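Local coordinates for putative tetR family transcriptional regulator (Streptomyces coelicolor A3, PDB 2Q24), which probably binds cis-regulatory DNA through a helix-turn-helix motif and regulates transcription, as expected of a dimeric TetR-family protein, at residues P85-L90 against A143-S148; A89-T94 against L181-L186; R96-A101 against A160-T165; L128-L133 against R151-F156. One frame throughout, in Å; residues are numbered along the deposited sequence.

Interaction 1: residues P85-L90 against A143-S148; sequences PPAEAL and AGEIRS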
loop_
_atom_site.group_PDB
_atom_site.type_symbol
_atom_site.label_atom_id
_atom_site.label_comp_id
_atom_site.label_asym_id
_atom_site.label_seq_id
_atom_site.Cartn_x
_atom_site.Cartn_y
_atom_site.Cartn_z
ATOM N N PRO B 85 -20.479 -7.804 9.247
ATOM C CA PRO B 85 -19.857 -8.718 10.215
ATOM C C PRO B 85 -18.545 -9.193 9.586
ATOM O O PRO B 85 -18.438 -9.279 8.336
ATOM C CB PRO B 85 -20.837 -9.888 10.266
ATOM C CG PRO B 85 -22.135 -9.352 9.734
ATOM C CD PRO B 85 -21.779 -8.306 8.755
ATOM N N PRO B 86 -17.498 -9.416 10.414
ATOM C CA PRO B 86 -16.174 -9.552 9.822
ATOM C C PRO B 86 -15.956 -10.690 8.850
ATOM O O PRO B 86 -15.249 -10.469 7.864
ATOM C CB PRO B 86 -15.218 -9.629 11.023
ATOM C CG PRO B 86 -16.070 -9.973 12.175
ATOM C CD PRO B 86 -17.459 -9.408 11.887
ATOM N N ALA B 87 -16.575 -11.855 9.050
ATOM C CA ALA B 87 -16.448 -12.922 8.037
ATOM C C ALA B 87 -17.084 -12.535 6.693
ATOM O O ALA B 87 -16.582 -12.912 5.647
ATOM C CB ALA B 87 -17.038 -14.278 8.556
ATOM N N GLU B 88 -18.186 -11.788 6.741
ATOM C CA GLU B 88 -18.794 -11.248 5.516
ATOM C C GLU B 88 -17.973 -10.121 4.933
ATOM O O GLU B 88 -17.886 -10.012 3.698
ATOM C CB GLU B 88 -20.205 -10.781 5.821
ATOM C CG GLU B 88 -21.141 -11.946 6.056
ATOM C CD GLU B 88 -22.590 -11.525 6.260
ATOM O OE1 GLU B 88 -23.040 -10.458 5.754
ATOM O OE2 GLU B 88 -23.317 -12.282 6.953
ATOM N N ALA B 89 -17.370 -9.276 5.777
ATOM C CA ALA B 89 -16.326 -8.350 5.234
ATOM C C ALA B 89 -15.219 -9.101 4.459
ATOM O O ALA B 89 -14.874 -8.744 3.307
ATOM C CB ALA B 89 -15.719 -7.404 6.338
ATOM N N LEU B 90 -14.610 -10.113 5.099
ATOM C CA LEU B 90 -13.637 -10.976 4.432
ATOM C C LEU B 90 -14.164 -11.519 3.084
ATOM O O LEU B 90 -13.516 -11.332 2.058
ATOM C CB LEU B 90 -13.205 -12.105 5.414
ATOM C CG LEU B 90 -12.293 -13.171 4.814
ATOM C CD1 LEU B 90 -10.916 -12.496 4.374
ATOM C CD2 LEU B 90 -12.131 -14.206 5.967
ATOM N N ALA B 143 -13.886 -12.473 16.498
ATOM C CA ALA B 143 -15.321 -12.547 16.672
ATOM C C ALA B 143 -15.838 -13.990 16.724
ATOM O O ALA B 143 -17.035 -14.225 16.865
ATOM C CB ALA B 143 -16.043 -11.739 15.556
ATOM N N GLY B 144 -14.922 -14.945 16.633
ATOM C CA GLY B 144 -15.247 -16.355 16.601
ATOM C C GLY B 144 -15.904 -16.829 15.319
ATOM O O GLY B 144 -16.462 -17.924 15.300
ATOM N N GLU B 145 -15.835 -16.028 14.245
ATOM C CA GLU B 145 -16.576 -16.348 13.027
ATOM C C GLU B 145 -15.759 -17.194 12.071
ATOM O O GLU B 145 -16.321 -17.764 11.125
ATOM C CB GLU B 145 -17.028 -15.044 12.324
ATOM C CG GLU B 145 -18.157 -14.357 13.109
ATOM C CD GLU B 145 -18.629 -13.027 12.488
ATOM O OE1 GLU B 145 -18.185 -12.677 11.368
ATOM O OE2 GLU B 145 -19.428 -12.337 13.148
ATOM N N ILE B 146 -14.437 -17.172 12.255
ATOM C CA ILE B 146 -13.537 -18.086 11.558
ATOM C C ILE B 146 -12.556 -18.680 12.545
ATOM O O ILE B 146 -12.332 -18.138 13.667
ATOM C CB ILE B 146 -12.728 -17.431 10.376
ATOM C CG1 ILE B 146 -11.821 -16.305 10.877
ATOM C CG2 ILE B 146 -13.680 -17.005 9.232
ATOM C CD1 ILE B 146 -10.700 -15.920 9.839
ATOM N N ARG B 147 -11.945 -19.787 12.142
ATOM C CA ARG B 147 -10.806 -20.347 12.869
ATOM C C ARG B 147 -9.682 -19.331 12.925
ATOM O O ARG B 147 -9.589 -18.403 12.103
ATOM C CB ARG B 147 -10.305 -21.634 12.187
ATOM C CG ARG B 147 -9.876 -21.383 10.753
ATOM C CD ARG B 147 -9.882 -22.679 9.914
ATOM N NE ARG B 147 -8.856 -23.627 10.418
ATOM C CZ ARG B 147 -8.595 -24.791 9.838
ATOM N NH1 ARG B 147 -9.302 -25.193 8.759
ATOM N NH2 ARG B 147 -7.631 -25.565 10.349
ATOM N N SER B 148 -8.803 -19.510 13.902
ATOM C CA SER B 148 -7.731 -18.526 14.105
ATOM C C SER B 148 -6.349 -19.063 13.693
ATOM O O SER B 148 -5.327 -18.358 13.844
ATOM C CB SER B 148 -7.676 -18.110 15.580
ATOM O OG SER B 148 -7.398 -19.252 16.359
HETATM O O HOH W 1 -20.050 -12.927 9.277
#

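Interaction 2: residues A89-T94 against L181-L186; sequences ALRAWT and LVLDGL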
loop_
_atom_site.group_PDB
_atom_site.type_symbol
_atom_site.label_atom_id
_atom_site.label_comp_id
_atom_site.label_asym_id
_atom_site.label_seq_id
_atom_site.Cartn_x
_atom_site.Cartn_y
_atom_site.Cartn_z
ATOM N N ALA B 89 -17.370 -9.276 5.777
ATOM C CA ALA B 89 -16.326 -8.350 5.234
ATOM C C ALA B 89 -15.219 -9.101 4.459
ATOM O O ALA B 89 -14.874 -8.744 3.307
ATOM C CB ALA B 89 -15.719 -7.404 6.338
ATOM N N LEU B 90 -14.610 -10.113 5.099
ATOM C CA LEU B 90 -13.637 -10.976 4.432
ATOM C C LEU B 90 -14.164 -11.519 3.084
ATOM O O LEU B 90 -13.516 -11.332 2.058
ATOM C CB LEU B 90 -13.205 -12.105 5.414
ATOM C CG LEU B 90 -12.293 -13.171 4.814
ATOM C CD1 LEU B 90 -10.916 -12.496 4.374
ATOM C CD2 LEU B 90 -12.131 -14.206 5.967
ATOM N N ARG B 91 -15.372 -12.085 3.067
ATOM C CA ARG B 91 -15.963 -12.616 1.841
ATOM C C ARG B 91 -16.067 -11.553 0.735
ATOM O O ARG B 91 -15.680 -11.793 -0.394
ATOM C CB ARG B 91 -17.355 -13.227 2.153
ATOM C CG ARG B 91 -18.215 -13.613 0.927
ATOM C CD ARG B 91 -19.478 -14.401 1.315
ATOM N NE ARG B 91 -19.230 -15.438 2.343
ATOM C CZ ARG B 91 -18.985 -16.743 2.126
ATOM N NH1 ARG B 91 -18.961 -17.267 0.910
ATOM N NH2 ARG B 91 -18.770 -17.529 3.152
ATOM N N ALA B 92 -16.624 -10.373 1.073
ATOM C CA ALA B 92 -16.758 -9.298 0.056
ATOM C C ALA B 92 -15.401 -8.903 -0.463
ATOM O O ALA B 92 -15.187 -8.731 -1.679
ATOM C CB ALA B 92 -17.511 -8.094 0.613
ATOM N N TRP B 93 -14.439 -8.782 0.442
ATOM C CA TRP B 93 -13.095 -8.387 0.017
ATOM C C TRP B 93 -12.402 -9.429 -0.863
ATOM O O TRP B 93 -11.687 -9.093 -1.793
ATOM C CB TRP B 93 -12.242 -8.089 1.264
ATOM C CG TRP B 93 -10.863 -7.509 0.934
ATOM C CD1 TRP B 93 -10.519 -6.174 0.820
ATOM C CD2 TRP B 93 -9.685 -8.260 0.690
ATOM N NE1 TRP B 93 -9.164 -6.063 0.519
ATOM C CE2 TRP B 93 -8.631 -7.331 0.422
ATOM C CE3 TRP B 93 -9.410 -9.645 0.651
ATOM C CZ2 TRP B 93 -7.318 -7.747 0.178
ATOM C CZ3 TRP B 93 -8.072 -10.070 0.392
ATOM C CH2 TRP B 93 -7.059 -9.117 0.132
ATOM N N THR B 94 -12.578 -10.700 -0.583
ATOM C CA THR B 94 -11.989 -11.717 -1.417
ATOM C C THR B 94 -12.473 -11.648 -2.878
ATOM O O THR B 94 -11.750 -11.938 -3.759
ATOM C CB THR B 94 -12.166 -13.144 -0.851
ATOM O OG1 THR B 94 -13.519 -13.527 -0.877
ATOM C CG2 THR B 94 -11.575 -13.274 0.503
ATOM N N LEU B 181 -15.762 -22.348 -1.177
ATOM C CA LEU B 181 -15.099 -23.543 -0.656
ATOM C C LEU B 181 -13.986 -23.122 0.280
ATOM O O LEU B 181 -13.846 -23.670 1.385
ATOM C CB LEU B 181 -14.530 -24.403 -1.784
ATOM C CG LEU B 181 -13.732 -25.631 -1.401
ATOM C CD1 LEU B 181 -14.556 -26.644 -0.579
ATOM C CD2 LEU B 181 -13.249 -26.275 -2.683
ATOM N N VAL B 182 -13.205 -22.136 -0.150
ATOM C CA VAL B 182 -12.058 -21.640 0.689
ATOM C C VAL B 182 -12.569 -21.001 1.980
ATOM O O VAL B 182 -12.059 -21.297 3.060
ATOM C CB VAL B 182 -11.185 -20.638 -0.110
ATOM C CG1 VAL B 182 -10.255 -19.878 0.819
ATOM C CG2 VAL B 182 -10.380 -21.420 -1.156
ATOM N N LEU B 183 -13.610 -20.167 1.876
ATOM C CA LEU B 183 -14.197 -19.556 3.077
ATOM C C LEU B 183 -14.807 -20.599 3.996
ATOM O O LEU B 183 -14.695 -20.472 5.224
ATOM C CB LEU B 183 -15.198 -18.435 2.741
ATOM C CG LEU B 183 -14.460 -17.280 2.000
ATOM C CD1 LEU B 183 -15.486 -16.404 1.342
ATOM C CD2 LEU B 183 -13.578 -16.486 2.920
ATOM N N ASP B 184 -15.384 -21.657 3.419
ATOM C CA ASP B 184 -15.864 -22.784 4.247
ATOM C C ASP B 184 -14.735 -23.525 4.979
ATOM O O ASP B 184 -14.945 -24.016 6.098
ATOM C CB ASP B 184 -16.710 -23.766 3.441
ATOM C CG ASP B 184 -18.088 -23.218 3.140
ATOM O OD1 ASP B 184 -18.473 -22.157 3.725
ATOM O OD2 ASP B 184 -18.740 -23.810 2.266
ATOM N N GLY B 185 -13.547 -23.582 4.386
ATOM C CA GLY B 185 -12.374 -24.172 5.087
ATOM C C GLY B 185 -12.013 -23.344 6.341
ATOM O O GLY B 185 -11.311 -23.847 7.229
ATOM N N LEU B 186 -12.488 -22.080 6.397
ATOM C CA LEU B 186 -12.164 -21.187 7.517
ATOM C C LEU B 186 -13.147 -21.378 8.664
ATOM O O LEU B 186 -12.967 -20.799 9.735
ATOM C CB LEU B 186 -12.244 -19.709 7.070
ATOM C CG LEU B 186 -11.147 -19.321 6.054
ATOM C CD1 LEU B 186 -11.309 -17.825 5.748
ATOM C CD2 LEU B 186 -9.714 -19.666 6.501
HETATM O O HOH W 2 -18.978 -20.114 1.866
#

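Interaction 3: residues R96-A101 against A160-T165; sequences RFIDYA and AGIALT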
loop_
_atom_site.group_PDB
_atom_site.type_symbol
_atom_site.label_atom_id
_atom_site.label_comp_id
_atom_site.label_asym_id
_atom_site.label_seq_id
_atom_site.Cartn_x
_atom_site.Cartn_y
_atom_site.Cartn_z
ATOM N N ARG B 96 -13.163 -8.783 -4.307
ATOM C CA ARG B 96 -12.359 -7.638 -4.797
ATOM C C ARG B 96 -10.927 -8.069 -5.075
ATOM O O ARG B 96 -10.301 -7.603 -6.034
ATOM C CB ARG B 96 -12.382 -6.451 -3.794
ATOM C CG ARG B 96 -13.801 -5.858 -3.569
ATOM C CD ARG B 96 -14.437 -5.425 -4.886
ATOM N NE ARG B 96 -13.853 -4.201 -5.366
ATOM C CZ ARG B 96 -13.601 -3.904 -6.645
ATOM N NH1 ARG B 96 -13.840 -4.763 -7.644
ATOM N NH2 ARG B 96 -13.090 -2.710 -6.915
ATOM N N PHE B 97 -10.404 -8.958 -4.245
ATOM C CA PHE B 97 -9.082 -9.521 -4.529
ATOM C C PHE B 97 -9.096 -10.236 -5.885
ATOM O O PHE B 97 -8.163 -10.038 -6.696
ATOM C CB PHE B 97 -8.639 -10.526 -3.454
ATOM C CG PHE B 97 -7.287 -11.142 -3.763
ATOM C CD1 PHE B 97 -6.125 -10.542 -3.307
ATOM C CD2 PHE B 97 -7.197 -12.271 -4.567
ATOM C CE1 PHE B 97 -4.881 -11.111 -3.622
ATOM C CE2 PHE B 97 -5.969 -12.809 -4.912
ATOM C CZ PHE B 97 -4.829 -12.256 -4.434
ATOM N N ILE B 98 -10.103 -11.101 -6.131
ATOM C CA ILE B 98 -10.132 -11.809 -7.426
ATOM C C ILE B 98 -10.251 -10.814 -8.568
ATOM O O ILE B 98 -9.611 -10.995 -9.603
ATOM C CB ILE B 98 -11.240 -12.908 -7.495
ATOM C CG1 ILE B 98 -10.875 -13.989 -6.507
ATOM C CG2 ILE B 98 -11.359 -13.545 -8.932
ATOM C CD1 ILE B 98 -9.664 -14.835 -6.914
ATOM N N ASP B 99 -11.033 -9.743 -8.371
ATOM C CA ASP B 99 -11.155 -8.648 -9.391
ATOM C C ASP B 99 -9.763 -8.040 -9.713
ATOM O O ASP B 99 -9.405 -7.848 -10.885
ATOM C CB ASP B 99 -12.044 -7.525 -8.880
ATOM C CG ASP B 99 -13.538 -7.910 -8.776
ATOM O OD1 ASP B 99 -14.005 -8.854 -9.455
ATOM O OD2 ASP B 99 -14.242 -7.184 -8.025
ATOM N N TYR B 100 -8.999 -7.754 -8.664
ATOM C CA TYR B 100 -7.616 -7.252 -8.749
ATOM C C TYR B 100 -6.683 -8.254 -9.449
ATOM O O TYR B 100 -5.923 -7.896 -10.351
ATOM C CB TYR B 100 -7.108 -6.958 -7.333
ATOM C CG TYR B 100 -5.616 -7.116 -7.206
ATOM C CD1 TYR B 100 -4.746 -6.184 -7.754
ATOM C CD2 TYR B 100 -5.071 -8.260 -6.580
ATOM C CE1 TYR B 100 -3.357 -6.364 -7.671
ATOM C CE2 TYR B 100 -3.680 -8.426 -6.476
ATOM C CZ TYR B 100 -2.841 -7.489 -7.047
ATOM O OH TYR B 100 -1.467 -7.649 -6.945
ATOM N N ALA B 101 -6.740 -9.516 -9.025
ATOM C CA ALA B 101 -5.827 -10.540 -9.580
ATOM C C ALA B 101 -6.114 -10.867 -11.061
ATOM O O ALA B 101 -5.199 -11.161 -11.855
ATOM C CB ALA B 101 -5.902 -11.802 -8.684
ATOM N N ALA B 160 -4.984 -16.328 -4.976
ATOM C CA ALA B 160 -4.157 -16.222 -6.183
ATOM C C ALA B 160 -4.425 -17.405 -7.095
ATOM O O ALA B 160 -4.490 -17.229 -8.297
ATOM C CB ALA B 160 -2.703 -16.164 -5.853
ATOM N N GLY B 161 -4.561 -18.593 -6.501
ATOM C CA GLY B 161 -4.780 -19.788 -7.290
ATOM C C GLY B 161 -6.117 -19.767 -8.018
ATOM O O GLY B 161 -6.226 -20.195 -9.175
ATOM N N ILE B 162 -7.139 -19.271 -7.325
ATOM C CA ILE B 162 -8.484 -19.146 -7.918
ATOM C C ILE B 162 -8.408 -18.195 -9.107
ATOM O O ILE B 162 -8.980 -18.456 -10.149
ATOM C CB ILE B 162 -9.502 -18.611 -6.880
ATOM C CG1 ILE B 162 -9.631 -19.696 -5.779
ATOM C CG2 ILE B 162 -10.905 -18.333 -7.532
ATOM C CD1 ILE B 162 -10.516 -19.301 -4.621
ATOM N N ALA B 163 -7.716 -17.080 -8.934
ATOM C CA ALA B 163 -7.528 -16.112 -10.083
ATOM C C ALA B 163 -6.832 -16.722 -11.285
ATOM O O ALA B 163 -7.222 -16.518 -12.459
ATOM C CB ALA B 163 -6.770 -14.875 -9.593
ATOM N N LEU B 164 -5.844 -17.573 -11.023
ATOM C CA LEU B 164 -5.168 -18.241 -12.124
ATOM C C LEU B 164 -6.004 -19.302 -12.828
ATOM O O LEU B 164 -5.885 -19.464 -14.039
ATOM C CB LEU B 164 -3.857 -18.876 -11.651
ATOM C CG LEU B 164 -2.793 -17.911 -11.140
ATOM C CD1 LEU B 164 -1.702 -18.754 -10.494
ATOM C CD2 LEU B 164 -2.211 -17.075 -12.295
ATOM N N THR B 165 -6.843 -20.029 -12.099
ATOM C CA THR B 165 -7.619 -21.076 -12.737
ATOM C C THR B 165 -8.929 -20.576 -13.335
ATOM O O THR B 165 -9.465 -21.192 -14.262
ATOM C CB THR B 165 -7.986 -22.209 -11.742
ATOM O OG1 THR B 165 -8.709 -21.659 -10.652
ATOM C CG2 THR B 165 -6.720 -22.923 -11.209
#

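Interaction 4: residues L128-L133 against R151-F156; sequences LIQSAL and RSTDMF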
loop_
_atom_site.group_PDB
_atom_site.type_symbol
_atom_site.label_atom_id
_atom_site.label_comp_id
_atom_site.label_asym_id
_atom_site.label_seq_id
_atom_site.Cartn_x
_atom_site.Cartn_y
_atom_site.Cartn_z
ATOM N N LEU B 128 1.401 -5.259 1.354
ATOM C CA LEU B 128 0.228 -4.411 1.661
ATOM C C LEU B 128 -1.055 -5.272 1.619
ATOM O O LEU B 128 -1.920 -5.199 2.512
ATOM C CB LEU B 128 0.122 -3.275 0.630
ATOM C CG LEU B 128 1.183 -2.160 0.687
ATOM C CD1 LEU B 128 1.088 -1.307 -0.599
ATOM C CD2 LEU B 128 0.924 -1.303 1.904
ATOM N N ILE B 129 -1.165 -6.088 0.566
ATOM C CA ILE B 129 -2.393 -6.877 0.384
ATOM C C ILE B 129 -2.450 -7.998 1.406
ATOM O O ILE B 129 -3.494 -8.273 1.974
ATOM C CB ILE B 129 -2.434 -7.502 -0.995
ATOM C CG1 ILE B 129 -2.623 -6.389 -2.043
ATOM C CG2 ILE B 129 -3.601 -8.532 -1.047
ATOM C CD1 ILE B 129 -2.311 -6.846 -3.469
ATOM N N GLN B 130 -1.332 -8.632 1.659
ATOM C CA GLN B 130 -1.309 -9.624 2.784
ATOM C C GLN B 130 -1.722 -9.018 4.132
ATOM O O GLN B 130 -2.422 -9.660 4.955
ATOM C CB GLN B 130 0.021 -10.338 2.853
ATOM C CG GLN B 130 0.052 -11.441 1.782
ATOM C CD GLN B 130 1.371 -12.234 1.694
ATOM O OE1 GLN B 130 1.588 -13.058 0.777
ATOM N NE2 GLN B 130 2.241 -11.987 2.633
ATOM N N SER B 131 -1.335 -7.762 4.373
ATOM C CA SER B 131 -1.702 -7.123 5.628
ATOM C C SER B 131 -3.175 -6.813 5.694
ATOM O O SER B 131 -3.772 -6.912 6.754
ATOM C CB SER B 131 -0.858 -5.861 5.844
ATOM O OG SER B 131 -1.042 -5.344 7.159
ATOM N N ALA B 132 -3.773 -6.469 4.546
ATOM C CA ALA B 132 -5.231 -6.200 4.472
ATOM C C ALA B 132 -5.969 -7.491 4.814
ATOM O O ALA B 132 -6.953 -7.508 5.551
ATOM C CB ALA B 132 -5.590 -5.746 3.050
ATOM N N LEU B 133 -5.485 -8.582 4.238
ATOM C CA LEU B 133 -6.006 -9.890 4.561
ATOM C C LEU B 133 -5.862 -10.219 6.053
ATOM O O LEU B 133 -6.794 -10.699 6.673
ATOM C CB LEU B 133 -5.270 -10.901 3.727
ATOM C CG LEU B 133 -5.842 -12.268 3.466
ATOM C CD1 LEU B 133 -7.378 -12.291 3.212
ATOM C CD2 LEU B 133 -5.041 -12.905 2.267
ATOM N N ARG B 151 -2.870 -18.975 8.181
ATOM C CA ARG B 151 -1.896 -17.942 7.897
ATOM C C ARG B 151 -2.392 -17.074 6.733
ATOM O O ARG B 151 -2.907 -17.600 5.765
ATOM C CB ARG B 151 -0.545 -18.604 7.527
ATOM C CG ARG B 151 -0.157 -19.926 8.327
ATOM C CD ARG B 151 1.364 -20.084 8.469
ATOM N NE ARG B 151 1.939 -21.425 8.734
ATOM C CZ ARG B 151 1.469 -22.391 9.534
ATOM N NH1 ARG B 151 0.366 -22.264 10.244
ATOM N NH2 ARG B 151 2.145 -23.537 9.628
ATOM N N SER B 152 -2.217 -15.752 6.832
ATOM C CA SER B 152 -2.639 -14.884 5.756
ATOM C C SER B 152 -1.819 -15.118 4.466
ATOM O O SER B 152 -2.335 -14.926 3.381
ATOM C CB SER B 152 -2.650 -13.405 6.198
ATOM O OG SER B 152 -1.450 -13.077 6.855
ATOM N N THR B 153 -0.574 -15.561 4.583
ATOM C CA THR B 153 0.186 -15.836 3.352
ATOM C C THR B 153 -0.413 -17.053 2.592
ATOM O O THR B 153 -0.342 -17.162 1.350
ATOM C CB THR B 153 1.676 -16.013 3.620
ATOM O OG1 THR B 153 2.325 -16.277 2.373
ATOM C CG2 THR B 153 1.910 -17.133 4.534
ATOM N N ASP B 154 -0.976 -17.974 3.365
ATOM C CA ASP B 154 -1.613 -19.143 2.758
ATOM C C ASP B 154 -2.933 -18.742 2.130
ATOM O O ASP B 154 -3.271 -19.169 1.036
ATOM C CB ASP B 154 -1.846 -20.257 3.797
ATOM C CG ASP B 154 -0.584 -20.958 4.207
ATOM O OD1 ASP B 154 0.464 -20.852 3.520
ATOM O OD2 ASP B 154 -0.658 -21.667 5.222
HETATM N N MSE B 155 -3.698 -17.895 2.811
HETATM C CA MSE B 155 -4.939 -17.433 2.236
HETATM C C MSE B 155 -4.640 -16.640 0.954
HETATM O O MSE B 155 -5.370 -16.702 -0.043
HETATM C CB MSE B 155 -5.694 -16.584 3.274
HETATM C CG MSE B 155 -7.038 -16.191 2.841
HETATM SE SE MSE B 155 -8.248 -17.842 2.745
HETATM C CE MSE B 155 -9.800 -16.753 2.283
ATOM N N PHE B 156 -3.572 -15.838 0.989
ATOM C CA PHE B 156 -3.236 -15.108 -0.216
ATOM C C PHE B 156 -3.006 -16.081 -1.395
ATOM O O PHE B 156 -3.467 -15.877 -2.517
ATOM C CB PHE B 156 -1.996 -14.249 0.036
ATOM C CG PHE B 156 -1.618 -13.364 -1.133
ATOM C CD1 PHE B 156 -1.861 -11.971 -1.079
ATOM C CD2 PHE B 156 -0.956 -13.877 -2.241
ATOM C CE1 PHE B 156 -1.451 -11.139 -2.114
ATOM C CE2 PHE B 156 -0.581 -13.044 -3.307
ATOM C CZ PHE B 156 -0.872 -11.649 -3.234
#

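Interaction 1: residues P85-L90 against A143-S148
Glu145 reaches across to the start of helix 86-106 and drops one carboxylate oxygen into the hollow between the ring of Pro86 and the methyl of Ala87. Its CG lies anti to its carbonyl carbon (chi1 -72°) and the chain beyond is extended, crossing the Pro86 ring at about a right angle. The backbone N of Ala87 gives Glu145 OE1 a nearly straight hydrogen bond of 2.9 Å (168°), met almost along the C-O axis. Of the first-turn amides, Ala87 N is bound directly and Glu88 N only weakly, through a water that donates to OE1; the negative charge probably suits the helix dipole's positive end. An alanine here would remove the carboxylate and would probably leave Ala87 N and the water without their acceptor. Smaller bumps flank this plug: Ala143 CB rests on Pro86 CG at 3.8 Å, and Ile146, at the edge of contact, offers CG2 to the Ala87 methyl and CD1 to Leu90 CD2. Pro86 suits the first turn, where no earlier carbonyl requires its missing N-H. Gly144, with positive phi, ends helix 125-142 in a Schellman motif, and the turn after it delivers a carboxylate to the N-terminus of a neighbouring helix.

Interaction 2: residues A89-T94 against L181-L186
Leu90 meets two leucines of the 181-186 segment: its CG lies 4.0 Å from CD2 of Leu183, the two side chains sliding past each other in opposite directions, while its CD2 reaches tip to tip to CD1 of Leu186 at 3.7 Å. Next comes Arg91, whose chain, in the conformer described here, is extended as far as CD and then bends at chi3 (-43°). This puts the CD1 methyl of Leu183 over the centre of one guanidinium face, 3.6 Å from Arg91 CZ. Arginine suits this border: in that conformer its edge serves polar partners, NH2 donating to a water that donates to Asp184 OD1, and NH1 forming a salt bridge with Asp180. The short segments 89-94 and 181-185, on helices 86-106 and 172-185, run roughly antiparallel, at 149° with axes 11.3 Å apart, a wide spacing bridged by leucines within the all-helical C-terminal domain of a TetR-family regulator. One turn on, Thr94 is buried yet turns its hydroxyl back on its own helix, OG1 donating to Arg91 O at 2.8 Å and lying 4.1 Å from Leu183 CD1. A valine in its place would probably leave Arg91 O without this side-chain donor.

Interaction 3: residues R96-A101 against A160-T165
Two helices of the C-terminal domain, 86-106 and 152-165, pack against each other here in the buried interior, where Ala101 and Ala163 let the backbones come close. The methyls of these alanines, Ala101 CB and Ala163 CB, stand 3.3 Å apart, tighter than ordinary van der Waals contact, and alanine's small side chain suits so close an approach. Beside this pair lies Ile98. Its CG1 is turned anti to the carbonyl carbon, and the second torsion (-71°) swings CD1 toward the other helix although the CB itself does not point there. That terminal methyl lies 3.6 Å from the backbone N of Ala163 and 3.8 Å from CG2 of Ile162, the two isoleucine side chains crossing at about a right angle. A branched, flexible-ended residue suits the spot, because one methyl can bridge backbone and side chain at once.

The short segments cross at -52° with their axes 9.1 Å apart, a modest spacing for helices in the all-helical C-terminal domain of a TetR-family protein, and consistent with the small alanines at the centre of the contact. One turn before Ala101, Phe97 extends its ring with CG anti to the backbone N (chi1 178°), bringing CE2 to 3.7 Å from Ala160 N. An aromatic suits this edge of the interface because its length carries the ring to the other helix from a CB that does not aim across. The same ring packs edge-to-face on Phe156, and Ile162 continues on to Leu178 and Leu179 of helix 172-185.

Interaction 4: residues L128-L133 against R151-F156
With CG anti to the backbone N (chi1 -176°), Phe156 swings its ring across to helix 125-142, while Gln130, its CG anti to the carbonyl carbon and its chain extended beyond, crosses that ring at about a right angle. Two kinds of contact result. Gln130 CG touches Phe156 CD1 at 3.5 Å, and its OE1 lies over one ring face, offset toward the rim, the amide and ring planes standing 78° apart. At the ring's edge sits Ile129, whose CG2 comes within 3.5 Å of Phe156 CE1. A long glutamine suits this partly exposed margin: its methylene packs on the ring while its amide runs alongside Thr153, pointing the same way. Leu133 fills the inner side, with CD2 3.5 Å from Phe156 N and 3.6 Å from Ser152 O, and with CD1 and CD2 each 3.9 Å from CG of Met155, a selenomethionine in this crystal. Met155 bends away at chi2 toward Val182 and Leu183. Ser152, small enough for the closest approach of the two backbones, packs its CB at 4.0 Å from Gln130 O and, in the conformer described here, its OG hydrogen-bonds to Thr134 OG1. The short segments 128-133 and 152-156 cross at 109°, the first turns of helix 152-165 set steeply across the preceding helix, a helix-helix crossing within the all-helical C-terminal domain of a TetR-family regulator.

All four contacts belong to the helical C-terminal domain, and helix 86-106 runs through interactions 1, 2 and 3. Interactions 1 and 2 share Ala89 and Leu90, their centres 9 Å apart, and Arg147 probably hydrogen-bonds to Gly185 and Leu186 between them. Interactions 3 and 4 both use helix 152-165, and their centres, like those of 2 and 3, lie 13 Å apart; 1 and 3, at 20 Å, do not touch. Along the chain interaction 4 is nested inside 3, and 3 inside 2, whereas 1 crosses both 3 and 4. Packing between Leu90 and Leu133 and between Phe97 and Phe156 helps join the contacts into one connected packing of the domain, with interaction 1 toward its edge.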